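Local coordinates for polyketide biosynthesis 3-hydroxy-3-methylglutaryl-ACP synthase PksG (Bacillus subtilis, PDB 4YXT), which catalyses the aldol condensation of an acetyl group on an acyl-carrier protein with a beta-ketothioester polyketide intermediate during synthesis of the antibiotic bacillaene, at residues Gly287-Gly295 against Ile352-Tyr360; Arg27-Leu37 against Trp161-Gly169. The protein carries 1 engineered substitution. All coordinates share one frame; numbering follows the deposited sequence.

How the interactions relate
Both segments of interaction 2, Arg27-Leu37 and Trp161-Gly169, precede those of interaction 1, Gly287-Gly295 and Ile352-Tyr360, in the chain. Interaction 2 lies in the part of the sequence matching the N-terminal HMG-CoA synthase family, interaction 1 in the part matching the C-terminal one. Their centres are about 19 Å apart, and the nearest atoms come within about 4 Å without touching. What joins them is the chain just after helix 31-37: Glu41 of strand 41-43 pairs with two arginines of interaction 1, and Lys42 bonds the backbone of interaction 2. Val294 of interaction 1 and Ser167 of interaction 2 lie about 12 and 10 Å, side chain to side chain, from His250, a proton donor/acceptor by similarity.

Interaction 1. Residues Gly287-Gly295 against Ile352-Tyr360; sequences GLNYCQRVG and IEKHLDRRY
Tyr290 and Arg293 both set CG anti to the carbonyl carbon (chi1 -61° and -58°), and from there their side chains run across to helix 352-357. The Tyr290 ring drops in among Ile352, Glu353 and Leu356. Ile352 CG2 sits over one face, 4.0 Å from the centroid of the Tyr290 ring, a CH-pi contact, while Glu353 CG comes in at the edge, 3.4 Å from Tyr290 CE1. Leu356 spreads its two methyls, CD1 against the Tyr290 ring and CD2 against Val294 CG2.

Arg293 stays extended as far as CD, bends at chi3 and lays one face of its guanidinium over Leu356 CB. It then meets Asp357 end-on: NH1 and NH2 of Arg293 each lie 3.0 Å from Asp357 OD1, so a single oxygen takes both bonds of the salt bridge, using the anti lone pair for NH2. In the other direction across the contact, Arg359 points its own NH pair at the Arg293 carbonyl. Arg359 NH1 is 3.0 Å from Arg293 O and Arg359 NH2 is 3.2 Å from the same oxygen, both donors standing above one face of the carbonyl plane. Arg359 NE is tied to Leu356 O at 3.0 Å, which, with the two bonds to Arg293 O, helps hold the guanidinium's orientation, and Leu356 CD2 lies over its face. A water accepts from Arg359 NH2 and donates to Leu356 O.

The two like-charged groups come close here, but Glu41 of strand 41-43 forms salt bridges with both and probably offsets their charge. Tyr290 OH bonds Asp311 of helix 301-312, Arg359 NH1 also reaches Gly13 O, and Ile352 packs on strand 5-12, so the contact sits between that helix, the strand and 41-43.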
loop_
_atom_site.group_PDB
_atom_site.type_symbol
_atom_site.label_atom_id
_atom_site.label_comp_id
_atom_site.label_asym_id
_atom_site.label_seq_id
_atom_site.Cartn_x
_atom_site.Cartn_y
_atom_site.Cartn_z
ATOM N N GLY A 287 -20.357 14.215 13.319
ATOM C CA GLY A 287 -19.570 13.293 12.513
ATOM C C GLY A 287 -20.260 12.001 12.162
ATOM O O GLY A 287 -19.907 11.408 11.168
ATOM N N LEU A 288 -21.283 11.591 12.933
ATOM C CA LEU A 288 -21.945 10.289 12.715
ATOM C C LEU A 288 -23.062 10.326 11.695
ATOM O O LEU A 288 -23.520 9.277 11.259
ATOM C CB LEU A 288 -22.535 9.735 14.034
ATOM C CG LEU A 288 -21.584 9.114 15.062
ATOM C CD1 LEU A 288 -20.627 10.170 15.581
ATOM C CD2 LEU A 288 -22.369 8.554 16.228
ATOM N N ASN A 289 -23.524 11.520 11.344
ATOM C CA ASN A 289 -24.625 11.667 10.416
ATOM C C ASN A 289 -24.498 10.852 9.123
ATOM O O ASN A 289 -25.375 10.010 8.829
ATOM C CB ASN A 289 -24.821 13.137 10.098
ATOM C CG ASN A 289 -26.102 13.407 9.311
ATOM O OD1 ASN A 289 -26.285 12.965 8.198
ATOM N ND2 ASN A 289 -26.973 14.164 9.909
ATOM N N TYR A 290 -23.418 11.032 8.352
ATOM C CA TYR A 290 -23.306 10.289 7.066
ATOM C C TYR A 290 -22.984 8.809 7.276
ATOM O O TYR A 290 -23.397 7.918 6.527
ATOM C CB TYR A 290 -22.245 10.909 6.159
ATOM C CG TYR A 290 -22.505 12.302 5.759
ATOM C CD1 TYR A 290 -23.805 12.823 5.740
ATOM C CD2 TYR A 290 -21.465 13.129 5.389
ATOM C CE1 TYR A 290 -24.046 14.120 5.370
ATOM C CE2 TYR A 290 -21.697 14.447 5.011
ATOM C CZ TYR A 290 -22.984 14.951 4.992
ATOM O OH TYR A 290 -23.219 16.289 4.629
ATOM N N CYS A 291 -22.220 8.552 8.309
ATOM C CA CYS A 291 -21.875 7.187 8.631
ATOM C C CYS A 291 -23.118 6.342 8.821
ATOM O O CYS A 291 -23.168 5.224 8.356
ATOM C CB CYS A 291 -20.976 7.167 9.883
ATOM S SG CYS A 291 -19.370 7.938 9.534
ATOM N N GLN A 292 -24.127 6.905 9.468
ATOM C CA GLN A 292 -25.382 6.217 9.658
ATOM C C GLN A 292 -26.152 5.930 8.387
ATOM O O GLN A 292 -27.107 5.182 8.445
ATOM C CB GLN A 292 -26.330 7.074 10.472
ATOM C CG GLN A 292 -25.896 7.317 11.897
ATOM C CD GLN A 292 -27.021 7.953 12.663
ATOM O OE1 GLN A 292 -27.962 7.266 13.062
ATOM N NE2 GLN A 292 -26.971 9.272 12.814
ATOM N N ARG A 293 -25.792 6.554 7.273
ATOM C CA ARG A 293 -26.538 6.390 6.046
ATOM C C ARG A 293 -25.816 5.549 5.016
ATOM O O ARG A 293 -26.431 5.032 4.061
ATOM C CB ARG A 293 -26.918 7.757 5.494
ATOM C CG ARG A 293 -27.732 8.617 6.445
ATOM C CD ARG A 293 -28.112 9.987 5.836
ATOM N NE ARG A 293 -28.931 9.740 4.665
ATOM C CZ ARG A 293 -29.319 10.634 3.792
ATOM N NH1 ARG A 293 -28.940 11.900 3.882
ATOM N NH2 ARG A 293 -30.047 10.215 2.775
ATOM N N VAL A 294 -24.524 5.341 5.252
ATOM C CA VAL A 294 -23.708 4.494 4.359
ATOM C C VAL A 294 -23.284 3.119 4.913
ATOM O O VAL A 294 -23.184 2.110 4.193
ATOM C CB VAL A 294 -22.473 5.317 3.917
ATOM C CG1 VAL A 294 -21.799 4.666 2.730
ATOM C CG2 VAL A 294 -22.937 6.697 3.475
ATOM N N GLY A 295 -23.052 3.065 6.207
ATOM C CA GLY A 295 -22.539 1.847 6.809
ATOM C C GLY A 295 -21.059 1.965 7.122
ATOM O O GLY A 295 -20.504 3.030 7.043
ATOM N N ILE A 352 -22.810 16.622 -0.637
ATOM C CA ILE A 352 -22.775 15.191 -0.210
ATOM C C ILE A 352 -24.140 14.681 0.258
ATOM O O ILE A 352 -24.593 13.621 -0.191
ATOM C CB ILE A 352 -21.676 14.923 0.861
ATOM C CG1 ILE A 352 -20.290 14.968 0.214
ATOM C CG2 ILE A 352 -21.866 13.578 1.504
ATOM C CD1 ILE A 352 -19.206 15.442 1.175
ATOM N N GLU A 353 -24.786 15.420 1.148
ATOM C CA GLU A 353 -26.136 15.058 1.663
ATOM C C GLU A 353 -27.106 14.836 0.533
ATOM O O GLU A 353 -27.797 13.803 0.428
ATOM C CB GLU A 353 -26.683 16.168 2.582
ATOM C CG GLU A 353 -26.655 15.803 4.045
ATOM C CD GLU A 353 -27.730 16.449 4.881
ATOM O OE1 GLU A 353 -27.804 17.676 4.902
ATOM O OE2 GLU A 353 -28.485 15.728 5.551
ATOM N N LYS A 354 -27.134 15.824 -0.359
ATOM C CA LYS A 354 -28.022 15.751 -1.541
ATOM C C LYS A 354 -27.720 14.467 -2.337
ATOM O O LYS A 354 -28.606 13.682 -2.732
ATOM C CB LYS A 354 -27.789 17.024 -2.350
ATOM C CG LYS A 354 -28.760 17.380 -3.450
ATOM C CD LYS A 354 -28.274 18.664 -4.147
ATOM C CE LYS A 354 -28.438 18.599 -5.656
ATOM N NZ LYS A 354 -27.694 17.491 -6.337
ATOM N N HIS A 355 -26.454 14.172 -2.538
ATOM C CA HIS A 355 -26.184 12.916 -3.214
ATOM C C HIS A 355 -26.747 11.680 -2.475
ATOM O O HIS A 355 -27.327 10.762 -3.076
ATOM C CB HIS A 355 -24.680 12.763 -3.461
ATOM C CG HIS A 355 -24.261 11.340 -3.553
ATOM N ND1 HIS A 355 -23.382 10.763 -2.657
ATOM C CD2 HIS A 355 -24.656 10.355 -4.386
ATOM C CE1 HIS A 355 -23.241 9.483 -2.953
ATOM N NE2 HIS A 355 -24.018 9.207 -3.982
ATOM N N LEU A 356 -26.553 11.622 -1.153
ATOM C CA LEU A 356 -27.053 10.490 -0.392
ATOM C C LEU A 356 -28.602 10.401 -0.470
ATOM O O LEU A 356 -29.190 9.290 -0.573
ATOM C CB LEU A 356 -26.623 10.604 1.062
ATOM C CG LEU A 356 -25.106 10.528 1.341
ATOM C CD1 LEU A 356 -24.808 10.825 2.791
ATOM C CD2 LEU A 356 -24.561 9.187 0.974
ATOM N N ASP A 357 -29.263 11.562 -0.423
ATOM C CA ASP A 357 -30.721 11.561 -0.654
ATOM C C ASP A 357 -31.172 10.946 -2.011
ATOM O O ASP A 357 -32.314 10.523 -2.101
ATOM C CB ASP A 357 -31.323 12.963 -0.558
ATOM C CG ASP A 357 -31.043 13.646 0.753
ATOM O OD1 ASP A 357 -30.863 12.961 1.796
ATOM O OD2 ASP A 357 -30.987 14.889 0.730
ATOM N N ARG A 358 -30.316 10.892 -3.050
ATOM C CA ARG A 358 -30.787 10.438 -4.384
ATOM C C ARG A 358 -30.512 9.012 -4.708
ATOM O O ARG A 358 -30.704 8.606 -5.852
ATOM C CB ARG A 358 -30.245 11.291 -5.536
ATOM C CG ARG A 358 -29.863 12.703 -5.132
ATOM C CD ARG A 358 -30.381 13.782 -6.076
ATOM N NE ARG A 358 -30.781 14.980 -5.333
ATOM C CZ ARG A 358 -31.083 16.156 -5.884
ATOM N NH1 ARG A 358 -31.023 16.338 -7.198
ATOM N NH2 ARG A 358 -31.447 17.173 -5.111
ATOM N N ARG A 359 -30.080 8.213 -3.742
ATOM C CA ARG A 359 -29.798 6.819 -4.052
ATOM C C ARG A 359 -31.081 6.042 -4.128
ATOM O O ARG A 359 -32.087 6.419 -3.506
ATOM C CB ARG A 359 -28.875 6.180 -2.993
ATOM C CG ARG A 359 -27.540 6.868 -2.824
ATOM C CD ARG A 359 -26.808 6.360 -1.592
ATOM N NE ARG A 359 -27.512 6.763 -0.361
ATOM C CZ ARG A 359 -27.217 6.346 0.869
ATOM N NH1 ARG A 359 -26.170 5.518 1.063
ATOM N NH2 ARG A 359 -27.961 6.772 1.923
ATOM N N TYR A 360 -31.027 4.940 -4.869
ATOM C CA TYR A 360 -32.167 4.066 -5.069
ATOM C C TYR A 360 -32.329 3.096 -3.934
ATOM O O TYR A 360 -31.393 2.362 -3.587
ATOM C CB TYR A 360 -31.945 3.267 -6.337
ATOM C CG TYR A 360 -33.077 2.368 -6.762
ATOM C CD1 TYR A 360 -34.056 2.826 -7.632
ATOM C CD2 TYR A 360 -33.125 1.052 -6.363
ATOM C CE1 TYR A 360 -35.073 1.998 -8.062
ATOM C CE2 TYR A 360 -34.125 0.217 -6.785
ATOM C CZ TYR A 360 -35.108 0.692 -7.629
ATOM O OH TYR A 360 -36.116 -0.158 -8.053
HETATM O O HOH W 1 -30.456 7.956 1.781
#

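Interaction 2. Residues Arg27-Leu37 against Trp161-Gly169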
loop_
_atom_site.group_PDB
_atom_site.type_symbol
_atom_site.label_atom_id
_atom_site.label_comp_id
_atom_site.label_asym_id
_atom_site.label_seq_id
_atom_site.Cartn_x
_atom_site.Cartn_y
_atom_site.Cartn_z
ATOM N N ARG A 27 -35.113 -9.938 9.646
ATOM C CA ARG A 27 -34.123 -10.866 10.167
ATOM C C ARG A 27 -34.378 -11.190 11.631
ATOM O O ARG A 27 -33.687 -12.034 12.200
ATOM C CB ARG A 27 -32.715 -10.288 9.997
ATOM C CG ARG A 27 -32.281 -10.165 8.535
ATOM C CD ARG A 27 -31.603 -11.416 7.973
ATOM N NE ARG A 27 -30.870 -11.133 6.727
ATOM C CZ ARG A 27 -31.108 -11.688 5.531
ATOM N NH1 ARG A 27 -32.052 -12.618 5.375
ATOM N NH2 ARG A 27 -30.377 -11.339 4.471
ATOM N N HIS A 28 -35.364 -10.515 12.228
ATOM C CA HIS A 28 -35.828 -10.800 13.589
ATOM C C HIS A 28 -34.827 -10.422 14.671
ATOM O O HIS A 28 -34.722 -11.124 15.673
ATOM C CB HIS A 28 -36.186 -12.283 13.772
ATOM C CG HIS A 28 -37.147 -12.807 12.752
ATOM N ND1 HIS A 28 -38.483 -12.455 12.739
ATOM C CD2 HIS A 28 -36.971 -13.669 11.723
ATOM C CE1 HIS A 28 -39.084 -13.070 11.738
ATOM N NE2 HIS A 28 -38.191 -13.814 11.108
ATOM N N LEU A 29 -34.129 -9.307 14.503
ATOM C CA LEU A 29 -33.083 -8.944 15.434
ATOM C C LEU A 29 -33.693 -8.546 16.765
ATOM O O LEU A 29 -34.814 -8.054 16.810
ATOM C CB LEU A 29 -32.248 -7.798 14.874
ATOM C CG LEU A 29 -31.504 -8.072 13.564
ATOM C CD1 LEU A 29 -30.524 -6.951 13.252
ATOM C CD2 LEU A 29 -30.776 -9.416 13.602
ATOM N N ASP A 30 -32.952 -8.761 17.845
ATOM C CA ASP A 30 -33.344 -8.242 19.138
ATOM C C ASP A 30 -33.399 -6.747 18.983
ATOM O O ASP A 30 -32.424 -6.134 18.584
ATOM C CB ASP A 30 -32.314 -8.578 20.235
ATOM C CG ASP A 30 -32.623 -7.875 21.550
ATOM O OD1 ASP A 30 -31.802 -7.075 22.070
ATOM O OD2 ASP A 30 -33.727 -8.101 22.076
ATOM N N THR A 31 -34.519 -6.156 19.355
ATOM C CA THR A 31 -34.745 -4.745 19.141
ATOM C C THR A 31 -33.677 -3.894 19.775
ATOM O O THR A 31 -33.088 -3.040 19.111
ATOM C CB THR A 31 -36.132 -4.363 19.663
ATOM O OG1 THR A 31 -37.113 -4.943 18.790
ATOM C CG2 THR A 31 -36.311 -2.871 19.705
ATOM N N ALA A 32 -33.409 -4.135 21.052
ATOM C CA ALA A 32 -32.442 -3.332 21.780
ATOM C C ALA A 32 -31.034 -3.439 21.168
ATOM O O ALA A 32 -30.298 -2.466 21.143
ATOM C CB ALA A 32 -32.409 -3.736 23.249
ATOM N N ARG A 33 -30.658 -4.623 20.694
ATOM C CA ARG A 33 -29.335 -4.785 20.123
ATOM C C ARG A 33 -29.226 -3.995 18.845
ATOM O O ARG A 33 -28.276 -3.248 18.678
ATOM C CB ARG A 33 -29.020 -6.225 19.799
ATOM C CG ARG A 33 -27.609 -6.370 19.288
ATOM C CD ARG A 33 -26.713 -7.069 20.275
ATOM N NE ARG A 33 -26.885 -8.509 20.141
ATOM C CZ ARG A 33 -26.036 -9.349 19.555
ATOM N NH1 ARG A 33 -24.903 -8.931 19.025
ATOM N NH2 ARG A 33 -26.339 -10.643 19.515
ATOM N N PHE A 34 -30.194 -4.168 17.954
ATOM C CA PHE A 34 -30.163 -3.477 16.695
ATOM C C PHE A 34 -30.157 -1.962 16.893
ATOM O O PHE A 34 -29.430 -1.269 16.211
ATOM C CB PHE A 34 -31.340 -3.857 15.812
ATOM C CG PHE A 34 -31.480 -2.962 14.604
ATOM C CD1 PHE A 34 -30.673 -3.165 13.478
ATOM C CD2 PHE A 34 -32.385 -1.900 14.605
ATOM C CE1 PHE A 34 -30.793 -2.350 12.363
ATOM C CE2 PHE A 34 -32.503 -1.077 13.502
ATOM C CZ PHE A 34 -31.702 -1.302 12.375
ATOM N N GLU A 35 -30.965 -1.467 17.833
ATOM C CA GLU A 35 -31.139 -0.023 18.038
ATOM C C GLU A 35 -29.883 0.572 18.648
ATOM O O GLU A 35 -29.577 1.751 18.469
ATOM C CB GLU A 35 -32.360 0.274 18.938
ATOM C CG GLU A 35 -33.705 -0.044 18.294
ATOM C CD GLU A 35 -34.929 0.428 19.096
ATOM O OE1 GLU A 35 -36.060 0.076 18.702
ATOM O OE2 GLU A 35 -34.804 1.163 20.095
ATOM N N ASN A 36 -29.158 -0.247 19.385
ATOM C CA ASN A 36 -27.907 0.188 19.980
ATOM C C ASN A 36 -26.775 0.372 18.980
ATOM O O ASN A 36 -25.903 1.141 19.227
ATOM C CB ASN A 36 -27.511 -0.761 21.098
ATOM C CG ASN A 36 -28.285 -0.476 22.377
ATOM O OD1 ASN A 36 -28.212 0.637 22.922
ATOM N ND2 ASN A 36 -29.035 -1.474 22.862
ATOM N N LEU A 37 -26.799 -0.320 17.855
ATOM C CA LEU A 37 -25.890 -0.014 16.711
ATOM C C LEU A 37 -25.908 1.471 16.265
ATOM O O LEU A 37 -24.852 2.087 16.004
ATOM C CB LEU A 37 -26.296 -0.840 15.520
ATOM C CG LEU A 37 -26.428 -2.336 15.774
ATOM C CD1 LEU A 37 -26.856 -3.011 14.485
ATOM C CD2 LEU A 37 -25.115 -2.913 16.314
ATOM N N TRP A 161 -22.607 -12.230 13.515
ATOM C CA TRP A 161 -22.722 -12.059 12.050
ATOM C C TRP A 161 -24.077 -11.519 11.622
ATOM O O TRP A 161 -24.200 -10.856 10.592
ATOM C CB TRP A 161 -22.462 -13.378 11.321
ATOM N N SER A 162 -25.101 -11.814 12.417
ATOM C CA SER A 162 -26.455 -11.273 12.201
ATOM C C SER A 162 -26.491 -9.808 12.529
ATOM O O SER A 162 -27.207 -9.023 11.883
ATOM C CB SER A 162 -27.474 -11.981 13.087
ATOM O OG SER A 162 -27.717 -13.304 12.638
ATOM N N TYR A 163 -25.737 -9.434 13.548
ATOM C CA TYR A 163 -25.721 -8.061 13.935
ATOM C C TYR A 163 -24.754 -7.197 13.123
ATOM O O TYR A 163 -24.790 -5.989 13.214
ATOM C CB TYR A 163 -25.595 -7.952 15.449
ATOM C CG TYR A 163 -26.892 -8.452 16.082
ATOM C CD1 TYR A 163 -27.984 -7.599 16.261
ATOM C CD2 TYR A 163 -27.060 -9.801 16.422
ATOM C CE1 TYR A 163 -29.171 -8.065 16.815
ATOM C CE2 TYR A 163 -28.250 -10.265 16.980
ATOM C CZ TYR A 163 -29.296 -9.400 17.163
ATOM O OH TYR A 163 -30.476 -9.859 17.693
ATOM N N ALA A 164 -23.947 -7.815 12.279
ATOM C CA ALA A 164 -22.971 -7.102 11.464
ATOM C C ALA A 164 -23.642 -6.628 10.187
ATOM O O ALA A 164 -23.414 -5.526 9.744
ATOM C CB ALA A 164 -21.804 -8.023 11.120
ATOM N N GLU A 165 -24.506 -7.473 9.633
ATOM C CA GLU A 165 -25.115 -7.225 8.338
ATOM C C GLU A 165 -25.767 -5.848 8.152
ATOM O O GLU A 165 -25.699 -5.281 7.079
ATOM C CB GLU A 165 -26.149 -8.289 8.086
ATOM C CG GLU A 165 -26.713 -8.275 6.703
ATOM C CD GLU A 165 -27.991 -9.118 6.590
ATOM O OE1 GLU A 165 -28.516 -9.582 7.631
ATOM O OE2 GLU A 165 -28.461 -9.290 5.449
ATOM N N PRO A 166 -26.416 -5.314 9.188
ATOM C CA PRO A 166 -26.964 -3.982 9.024
ATOM C C PRO A 166 -25.939 -2.844 8.894
ATOM O O PRO A 166 -26.318 -1.739 8.515
ATOM C CB PRO A 166 -27.798 -3.786 10.312
ATOM C CG PRO A 166 -27.947 -5.130 10.900
ATOM C CD PRO A 166 -26.704 -5.845 10.526
ATOM N N SER A 167 -24.676 -3.074 9.247
ATOM C CA SER A 167 -23.643 -2.000 9.131
ATOM C C SER A 167 -22.627 -2.228 7.988
ATOM O O SER A 167 -21.717 -1.432 7.810
ATOM C CB SER A 167 -22.871 -1.877 10.451
ATOM O OG SER A 167 -23.777 -1.684 11.539
ATOM N N ALA A 168 -22.786 -3.324 7.246
ATOM C CA ALA A 168 -21.800 -3.793 6.314
ATOM C C ALA A 168 -21.945 -3.027 5.011
ATOM O O ALA A 168 -22.637 -3.481 4.110
ATOM C CB ALA A 168 -21.992 -5.295 6.076
ATOM N N GLY A 169 -21.272 -1.884 4.887
ATOM C CA GLY A 169 -21.469 -1.033 3.732
ATOM C C GLY A 169 -20.520 -1.056 2.543
ATOM O O GLY A 169 -19.706 -1.970 2.359
#
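An N-capped helix start wraps round a single tyrosine here: Asp30 caps helix 31-37, its OD1 accepting from Arg33 N, and Tyr163 of the short, weakly bonded helix 161-164 sets its ring between Leu29 and Arg33, against that first turn. The ring is sandwiched. On one face lies the Arg33 guanidinium, in a cation-pi stack with its CZ 3.6 Å from the centroid of the Tyr163 ring and the planes 21° apart. Bends at chi2 and chi3 fold the arginine back over the ring, so that its CG covers the same face, 3.3 Å from Tyr163 CD1. The opposite face carries Leu29, whose CD2 makes a CH-pi contact 4.1 Å from the centroid of the Tyr163 ring. At the ring's edge, in its plane, Asp30 N donates to the hydroxyl, with Asp30 N and Tyr163 OH 2.7 Å apart in a nearly straight bond (167°).

Beside the ring, Leu29 CD1 and Pro166 CG meet tip to tip, and Pro166 CB lies at the edge of the Phe34 ring, 3.9 Å from Phe34 CE1.

Ahead of the cap, at the end of helix 20-27, Arg27 grips Glu165 side-on. Arg27 NE is 3.0 Å from Glu165 OE1 and Arg27 NH2 3.0 Å from Glu165 OE2, both on syn lone pairs with the two groups nearly coplanar. Tyr367 gives Glu165 OE2 a second partner, and Glu368 pairs with Arg27 NH1, so helix 364-370 backs this salt bridge. Phe34 packs on helix 20-27, while Leu37 and Ser167 rest on Phe253, just before helix 254-267.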